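Local structure of protein tudor (3NTK) at residues A[115-127]-A[157-169]. The protein recognises methylated arginines of the Piwi protein Aubergine through its extended Tudor domains, of which this is the last, and is required for germ cell formation. Residues are numbered along the deposited sequence; the frame is centred on the assembly and turned at random.
Sequences ASTISKCDAALLQ and YQSKNISEKLQEC
Cys-121 and Cys-169 bring the two backbones to 5.8 Å between CA atoms, and Ile-118 and Ser-163 make the other close approach. Between these points the start of helix 120-131 runs past the short, weakly bonded helix 162-165 and the C-terminal tail, where a type I turn, Leu-166 to Cys-169, swings the last residue back to the helix. Water 1 bridges the backbones, donating to Thr-117 O and accepting from Ser-163 N.

Asp-122 carries the polar part. With CG anti to its own carbonyl carbon (chi1 -68°), the carboxylate turns back to the helix start, where OD2 takes two donors tilted out of its plane toward opposite faces: Ser-119 N, on the anti side, at 3.0 Å, and Ser-163 OG, also at 3.0 Å. Ser-119 OG in turn accepts from Asp-122 N, completing a capping box. Asp-122 OD1 lies 3.4 Å from Leu-166 CD1. With Asp-122 replaced by an alanine, Ser-119 N and Ser-163 OG would probably lose their shared acceptor, and the helix start part of its capping.

Ile-118 CG2 touches Ile-162 CG2. Farther along the helix, Leu-126 CD2 meets Ile-162 CG1 at 3.7 Å, and Leu-166 crosses Leu-126 at about a right angle; Phe-129 backs both Ile-162 and Leu-166. Beside the Cys-121–Cys-169 disulfide (chi3 -84°), Leu-125 CD1 rests on Glu-168 CB at 3.6 Å.

Hydrophobic packing, a capping-box carboxylate that also accepts from Ser-163 OG and a disulfide thus tie the C-terminal end of this chain to helix 120-131, on the OB-fold side of this extended Tudor domain.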
ATOM      1  N   ALA A 115     -19.251  -1.333   4.499  1.00 23.08           N
ATOM      2  CA  ALA A 115     -20.134  -0.226   4.148  1.00 21.88           C
ATOM      3  C   ALA A 115     -21.187   0.174   5.192  1.00 23.59           C
ATOM      4  O   ALA A 115     -21.676   1.302   5.182  1.00 23.11           O
ATOM      5  CB  ALA A 115     -20.810  -0.521   2.802  1.00 24.39           C
ATOM      6  N   SER A 116     -21.531  -0.731   6.098  1.00 23.00           N
ATOM      7  CA  SER A 116     -22.545  -0.419   7.103  1.00 25.30           C
ATOM      8  C   SER A 116     -22.027   0.456   8.249  1.00 26.13           C
ATOM      9  O   SER A 116     -22.816   0.971   9.044  1.00 26.92           O
ATOM     10  CB  SER A 116     -23.098  -1.712   7.693  1.00 27.00           C
ATOM     11  OG  SER A 116     -22.120  -2.348   8.498  1.00 29.33           O
ATOM     12  N   THR A 117     -20.712   0.629   8.327  1.00 24.77           N
ATOM     13  CA  THR A 117     -20.104   1.400   9.414  1.00 26.81           C
ATOM     14  C   THR A 117     -20.005   2.908   9.211  1.00 27.10           C
ATOM     15  O   THR A 117     -19.604   3.628  10.125  1.00 28.64           O
ATOM     16  CB  THR A 117     -18.694   0.876   9.734  1.00 25.60           C
ATOM     17  OG1 THR A 117     -17.856   1.032   8.583  1.00 28.73           O
ATOM     18  CG2 THR A 117     -18.750  -0.595  10.120  1.00 27.73           C
ATOM     19  N   ILE A 118     -20.351   3.387   8.022  1.00 26.39           N
ATOM     20  CA  ILE A 118     -20.303   4.821   7.759  1.00 27.88           C
ATOM     21  C   ILE A 118     -21.516   5.271   6.960  1.00 27.34           C
ATOM     22  O   ILE A 118     -22.134   4.482   6.249  1.00 28.50           O
ATOM     23  CB  ILE A 118     -19.019   5.223   6.986  1.00 27.34           C
ATOM     24  CG1 ILE A 118     -18.931   4.454   5.668  1.00 28.59           C
ATOM     25  CG2 ILE A 118     -17.792   4.963   7.855  1.00 29.20           C
ATOM     26  CD1 ILE A 118     -17.775   4.894   4.780  1.00 32.26           C
ATOM     27  N   SER A 119     -21.857   6.546   7.086  1.00 27.70           N
ATOM     28  CA  SER A 119     -22.993   7.106   6.368  1.00 27.04           C
ATOM     29  C   SER A 119     -22.531   7.709   5.048  1.00 26.60           C
ATOM     30  O   SER A 119     -21.342   7.697   4.718  1.00 24.72           O
ATOM     31  CB  SER A 119     -23.651   8.202   7.200  1.00 28.11           C
ATOM     32  OG  SER A 119     -22.753   9.289   7.365  1.00 25.59           O
ATOM     33  N   LYS A 120     -23.487   8.252   4.304  1.00 27.77           N
ATOM     34  CA  LYS A 120     -23.216   8.885   3.024  1.00 29.27           C
ATOM     35  C   LYS A 120     -22.326  10.104   3.275  1.00 27.69           C
ATOM     36  O   LYS A 120     -21.360  10.341   2.552  1.00 26.35           O
ATOM     37  CB  LYS A 120     -24.540   9.309   2.387  1.00 33.29           C
ATOM     38  CG  LYS A 120     -24.469   9.664   0.917  1.00 39.37           C
ATOM     39  CD  LYS A 120     -25.878   9.793   0.347  1.00 42.44           C
ATOM     40  CE  LYS A 120     -25.859   9.924  -1.167  1.00 45.70           C
ATOM     41  NZ  LYS A 120     -27.237   9.879  -1.738  1.00 47.47           N
ATOM     42  N   CYS A 121     -22.661  10.862   4.317  1.00 28.28           N
ATOM     43  CA  CYS A 121     -21.896  12.050   4.693  1.00 27.78           C
ATOM     44  C   CYS A 121     -20.492  11.650   5.137  1.00 26.90           C
ATOM     45  O   CYS A 121     -19.505  12.262   4.722  1.00 26.21           O
ATOM     46  CB  CYS A 121     -22.607  12.793   5.829  1.00 30.17           C
ATOM     47  SG  CYS A 121     -21.809  14.328   6.423  1.00 36.43           S
ATOM     48  N   ASP A 122     -20.399  10.623   5.980  1.00 26.91           N
ATOM     49  CA  ASP A 122     -19.094  10.159   6.450  1.00 28.33           C
ATOM     50  C   ASP A 122     -18.190   9.837   5.268  1.00 26.79           C
ATOM     51  O   ASP A 122     -17.048  10.285   5.206  1.00 25.69           O
ATOM     52  CB  ASP A 122     -19.218   8.897   7.312  1.00 30.35           C
ATOM     53  CG  ASP A 122     -19.898   9.150   8.641  1.00 32.12           C
ATOM     54  OD1 ASP A 122     -19.764  10.268   9.174  1.00 34.05           O
ATOM     55  OD2 ASP A 122     -20.552   8.218   9.160  1.00 33.44           O
ATOM     56  N   ALA A 123     -18.714   9.048   4.334  1.00 26.60           N
ATOM     57  CA  ALA A 123     -17.956   8.639   3.160  1.00 27.12           C
ATOM     58  C   ALA A 123     -17.359   9.816   2.397  1.00 28.19           C
ATOM     59  O   ALA A 123     -16.191   9.778   1.984  1.00 27.18           O
ATOM     60  CB  ALA A 123     -18.843   7.814   2.231  1.00 27.63           C
ATOM     61  N   ALA A 124     -18.155  10.862   2.213  1.00 28.02           N
ATOM     62  CA  ALA A 124     -17.706  12.042   1.480  1.00 28.67           C
ATOM     63  C   ALA A 124     -16.665  12.869   2.225  1.00 28.67           C
ATOM     64  O   ALA A 124     -15.780  13.460   1.608  1.00 31.24           O
ATOM     65  CB  ALA A 124     -18.914  12.924   1.118  1.00 28.24           C
ATOM     66  N   LEU A 125     -16.770  12.902   3.548  1.00 27.92           N
ATOM     67  CA  LEU A 125     -15.855  13.673   4.387  1.00 28.15           C
ATOM     68  C   LEU A 125     -14.558  12.931   4.715  1.00 28.24           C
ATOM     69  O   LEU A 125     -13.538  13.549   5.035  1.00 25.93           O
ATOM     70  CB  LEU A 125     -16.555  14.037   5.699  1.00 31.45           C
ATOM     71  CG  LEU A 125     -16.331  15.414   6.336  1.00 35.48           C
ATOM     72  CD1 LEU A 125     -16.716  15.321   7.802  1.00 36.19           C
ATOM     73  CD2 LEU A 125     -14.889  15.859   6.201  1.00 37.92           C
ATOM     74  N   LEU A 126     -14.593  11.605   4.645  1.00 27.71           N
ATOM     75  CA  LEU A 126     -13.409  10.822   4.972  1.00 27.83           C
ATOM     76  C   LEU A 126     -12.178  11.178   4.150  1.00 26.99           C
ATOM     77  O   LEU A 126     -11.067  11.166   4.669  1.00 26.95           O
ATOM     78  CB  LEU A 126     -13.708   9.324   4.847  1.00 28.63           C
ATOM     79  CG  LEU A 126     -13.890   8.614   6.189  1.00 33.20           C
ATOM     80  CD1 LEU A 126     -14.212   7.135   5.964  1.00 32.30           C
ATOM     81  CD2 LEU A 126     -12.610   8.764   7.010  1.00 31.35           C
ATOM     82  N   GLN A 127     -12.369  11.496   2.875  1.00 28.08           N
ATOM     83  CA  GLN A 127     -11.246  11.852   2.010  1.00 32.01           C
ATOM     84  C   GLN A 127     -10.403  12.979   2.618  1.00 32.18           C
ATOM     85  O   GLN A 127      -9.187  12.847   2.768  1.00 31.74           O
ATOM     86  CB  GLN A 127     -11.752  12.290   0.634  1.00 34.44           C
ATOM     87  CG  GLN A 127     -10.644  12.522  -0.378  1.00 40.79           C
ATOM     88  CD  GLN A 127     -10.055  11.226  -0.905  1.00 43.38           C
ATOM     89  OE1 GLN A 127      -8.978  11.217  -1.499  1.00 47.68           O
ATOM     90  NE2 GLN A 127     -10.769  10.126  -0.705  1.00 45.38           N
ATOM     91  N   TYR A 157     -10.168   5.662  14.842  1.00 25.14           N
ATOM     92  CA  TYR A 157      -9.199   6.735  14.991  1.00 26.79           C
ATOM     93  C   TYR A 157      -9.160   7.039  16.485  1.00 29.22           C
ATOM     94  O   TYR A 157     -10.185   7.359  17.084  1.00 28.17           O
ATOM     95  CB  TYR A 157      -9.636   7.960  14.193  1.00 27.55           C
ATOM     96  CG  TYR A 157      -8.647   9.094  14.248  1.00 31.31           C
ATOM     97  CD1 TYR A 157      -7.326   8.921  13.831  1.00 33.06           C
ATOM     98  CD2 TYR A 157      -9.031  10.346  14.724  1.00 34.60           C
ATOM     99  CE1 TYR A 157      -6.411   9.971  13.888  1.00 36.84           C
ATOM    100  CE2 TYR A 157      -8.131  11.398  14.782  1.00 36.44           C
ATOM    101  CZ  TYR A 157      -6.828  11.206  14.366  1.00 37.09           C
ATOM    102  OH  TYR A 157      -5.951  12.256  14.431  1.00 39.40           O
ATOM    103  N   GLN A 158      -7.977   6.921  17.080  1.00 32.40           N
ATOM    104  CA  GLN A 158      -7.823   7.124  18.515  1.00 34.80           C
ATOM    105  C   GLN A 158      -8.677   6.060  19.206  1.00 35.13           C
ATOM    106  O   GLN A 158      -9.266   6.289  20.259  1.00 35.54           O
ATOM    107  CB  GLN A 158      -8.270   8.529  18.917  1.00 36.96           C
ATOM    108  CG  GLN A 158      -7.345   9.624  18.411  1.00 40.70           C
ATOM    109  CD  GLN A 158      -7.716  10.990  18.946  1.00 43.72           C
ATOM    110  OE1 GLN A 158      -7.921  11.159  20.148  1.00 46.63           O
ATOM    111  NE2 GLN A 158      -7.792  11.977  18.059  1.00 45.17           N
ATOM    112  N   SER A 159      -8.736   4.889  18.577  1.00 35.94           N
ATOM    113  CA  SER A 159      -9.489   3.744  19.083  1.00 36.33           C
ATOM    114  C   SER A 159     -11.003   3.937  19.156  1.00 35.96           C
ATOM    115  O   SER A 159     -11.691   3.208  19.873  1.00 36.81           O
ATOM    116  CB  SER A 159      -8.949   3.328  20.455  1.00 38.59           C
ATOM    117  OG  SER A 159      -7.611   2.869  20.339  1.00 40.70           O
ATOM    118  N   LYS A 160     -11.520   4.912  18.414  1.00 34.66           N
ATOM    119  CA  LYS A 160     -12.960   5.166  18.374  1.00 33.63           C
ATOM    120  C   LYS A 160     -13.453   4.980  16.939  1.00 32.11           C
ATOM    121  O   LYS A 160     -12.730   5.291  15.991  1.00 28.24           O
ATOM    122  CB  LYS A 160     -13.269   6.594  18.829  1.00 35.98           C
ATOM    123  CG  LYS A 160     -12.815   6.916  20.242  1.00 39.57           C
ATOM    124  CD  LYS A 160     -13.523   6.046  21.262  1.00 42.85           C
ATOM    125  CE  LYS A 160     -12.928   6.241  22.648  1.00 45.64           C
ATOM    126  NZ  LYS A 160     -11.486   5.860  22.669  1.00 47.96           N
ATOM    127  N   ASN A 161     -14.672   4.467  16.777  1.00 31.52           N
ATOM    128  CA  ASN A 161     -15.227   4.275  15.437  1.00 31.98           C
ATOM    129  C   ASN A 161     -15.074   5.585  14.671  1.00 31.50           C
ATOM    130  O   ASN A 161     -15.445   6.650  15.169  1.00 29.91           O
ATOM    131  CB  ASN A 161     -16.701   3.877  15.513  1.00 36.23           C
ATOM    132  CG  ASN A 161     -16.893   2.394  15.765  1.00 41.23           C
ATOM    133  OD1 ASN A 161     -16.535   1.561  14.931  1.00 44.73           O
ATOM    134  ND2 ASN A 161     -17.464   2.057  16.916  1.00 44.36           N
ATOM    135  N   ILE A 162     -14.518   5.500  13.464  1.00 28.22           N
ATOM    136  CA  ILE A 162     -14.275   6.675  12.638  1.00 29.27           C
ATOM    137  C   ILE A 162     -15.469   7.631  12.540  1.00 30.36           C
ATOM    138  O   ILE A 162     -15.299   8.848  12.609  1.00 29.59           O
ATOM    139  CB  ILE A 162     -13.815   6.255  11.216  1.00 29.39           C
ATOM    140  CG1 ILE A 162     -13.367   7.483  10.421  1.00 29.76           C
ATOM    141  CG2 ILE A 162     -14.927   5.516  10.505  1.00 28.72           C
ATOM    142  CD1 ILE A 162     -12.125   8.149  10.978  1.00 30.45           C
ATOM    143  N   SER A 163     -16.670   7.082  12.399  1.00 31.23           N
ATOM    144  CA  SER A 163     -17.875   7.900  12.292  1.00 34.52           C
ATOM    145  C   SER A 163     -18.032   8.850  13.482  1.00 36.50           C
ATOM    146  O   SER A 163     -18.616   9.927  13.355  1.00 36.67           O
ATOM    147  CB  SER A 163     -19.108   7.002  12.178  1.00 34.57           C
ATOM    148  OG  SER A 163     -20.296   7.767  12.104  1.00 40.78           O
ATOM    149  N   GLU A 164     -17.509   8.451  14.637  1.00 35.64           N
ATOM    150  CA  GLU A 164     -17.600   9.286  15.828  1.00 38.41           C
ATOM    151  C   GLU A 164     -16.634  10.465  15.768  1.00 36.85           C
ATOM    152  O   GLU A 164     -16.916  11.527  16.317  1.00 37.75           O
ATOM    153  CB  GLU A 164     -17.306   8.463  17.085  1.00 40.89           C
ATOM    154  CG  GLU A 164     -17.399   9.269  18.369  1.00 47.69           C
ATOM    155  CD  GLU A 164     -17.011   8.468  19.596  1.00 50.06           C
ATOM    156  OE1 GLU A 164     -17.579   7.373  19.795  1.00 52.29           O
ATOM    157  OE2 GLU A 164     -16.139   8.938  20.361  1.00 52.09           O
ATOM    158  N   LYS A 165     -15.500  10.279  15.097  1.00 35.82           N
ATOM    159  CA  LYS A 165     -14.503  11.339  14.992  1.00 35.04           C
ATOM    160  C   LYS A 165     -14.794  12.310  13.852  1.00 35.18           C
ATOM    161  O   LYS A 165     -14.156  13.357  13.746  1.00 33.92           O
ATOM    162  CB  LYS A 165     -13.107  10.733  14.818  1.00 35.64           C
ATOM    163  CG  LYS A 165     -12.807   9.611  15.798  1.00 37.57           C
ATOM    164  CD  LYS A 165     -12.897  10.063  17.248  1.00 39.76           C
ATOM    165  CE  LYS A 165     -11.742  10.969  17.625  1.00 41.72           C
ATOM    166  NZ  LYS A 165     -11.687  11.179  19.099  1.00 43.11           N
ATOM    167  N   LEU A 166     -15.743  11.955  12.990  1.00 34.89           N
ATOM    168  CA  LEU A 166     -16.129  12.823  11.880  1.00 35.04           C
ATOM    169  C   LEU A 166     -17.223  13.735  12.429  1.00 36.98           C
ATOM    170  O   LEU A 166     -18.409  13.488  12.243  1.00 35.65           O
ATOM    171  CB  LEU A 166     -16.661  11.994  10.709  1.00 32.90           C
ATOM    172  CG  LEU A 166     -15.657  11.036  10.057  1.00 31.15           C
ATOM    173  CD1 LEU A 166     -16.343  10.248   8.952  1.00 32.89           C
ATOM    174  CD2 LEU A 166     -14.478  11.823   9.499  1.00 32.40           C
ATOM    175  N   GLN A 167     -16.800  14.795  13.108  1.00 38.49           N
ATOM    176  CA  GLN A 167     -17.721  15.729  13.740  1.00 40.47           C
ATOM    177  C   GLN A 167     -18.694  16.477  12.836  1.00 38.77           C
ATOM    178  O   GLN A 167     -19.798  16.806  13.265  1.00 38.19           O
ATOM    179  CB  GLN A 167     -16.925  16.728  14.582  1.00 42.75           C
ATOM    180  CG  GLN A 167     -16.085  16.061  15.660  1.00 47.43           C
ATOM    181  CD  GLN A 167     -15.426  17.058  16.586  1.00 50.06           C
ATOM    182  OE1 GLN A 167     -14.614  17.880  16.156  1.00 52.30           O
ATOM    183  NE2 GLN A 167     -15.775  16.995  17.865  1.00 51.83           N
ATOM    184  N   GLU A 168     -18.296  16.742  11.595  1.00 38.05           N
ATOM    185  CA  GLU A 168     -19.152  17.465  10.661  1.00 37.43           C
ATOM    186  C   GLU A 168     -20.330  16.653  10.125  1.00 36.35           C
ATOM    187  O   GLU A 168     -21.188  17.196   9.431  1.00 35.94           O
ATOM    188  CB  GLU A 168     -18.325  18.005   9.488  1.00 39.89           C
ATOM    189  CG  GLU A 168     -17.262  19.025   9.890  1.00 44.03           C
ATOM    190  CD  GLU A 168     -15.903  18.398  10.158  1.00 47.02           C
ATOM    191  OE1 GLU A 168     -15.845  17.341  10.822  1.00 48.19           O
ATOM    192  OE2 GLU A 168     -14.888  18.972   9.708  1.00 48.84           O
ATOM    193  N   CYS A 169     -20.376  15.360  10.436  1.00 34.70           N
ATOM    194  CA  CYS A 169     -21.476  14.522   9.969  1.00 35.28           C
ATOM    195  C   CYS A 169     -22.328  14.010  11.123  1.00 35.78           C
ATOM    196  O   CYS A 169     -21.770  13.813  12.223  1.00 34.97           O
ATOM    197  CB  CYS A 169     -20.951  13.320   9.180  1.00 35.40           C
ATOM    198  SG  CYS A 169     -20.233  13.676   7.543  1.00 38.63           S
ATOM    199  OXT CYS A 169     -23.541  13.789  10.900  1.00 37.19           O
TER
HETATM  200  O   HOH W   1     -17.602   4.293  11.986  1.00 30.52           O
HETATM  201  O   HOH W   2     -20.816  10.704  11.462  1.00 43.52           O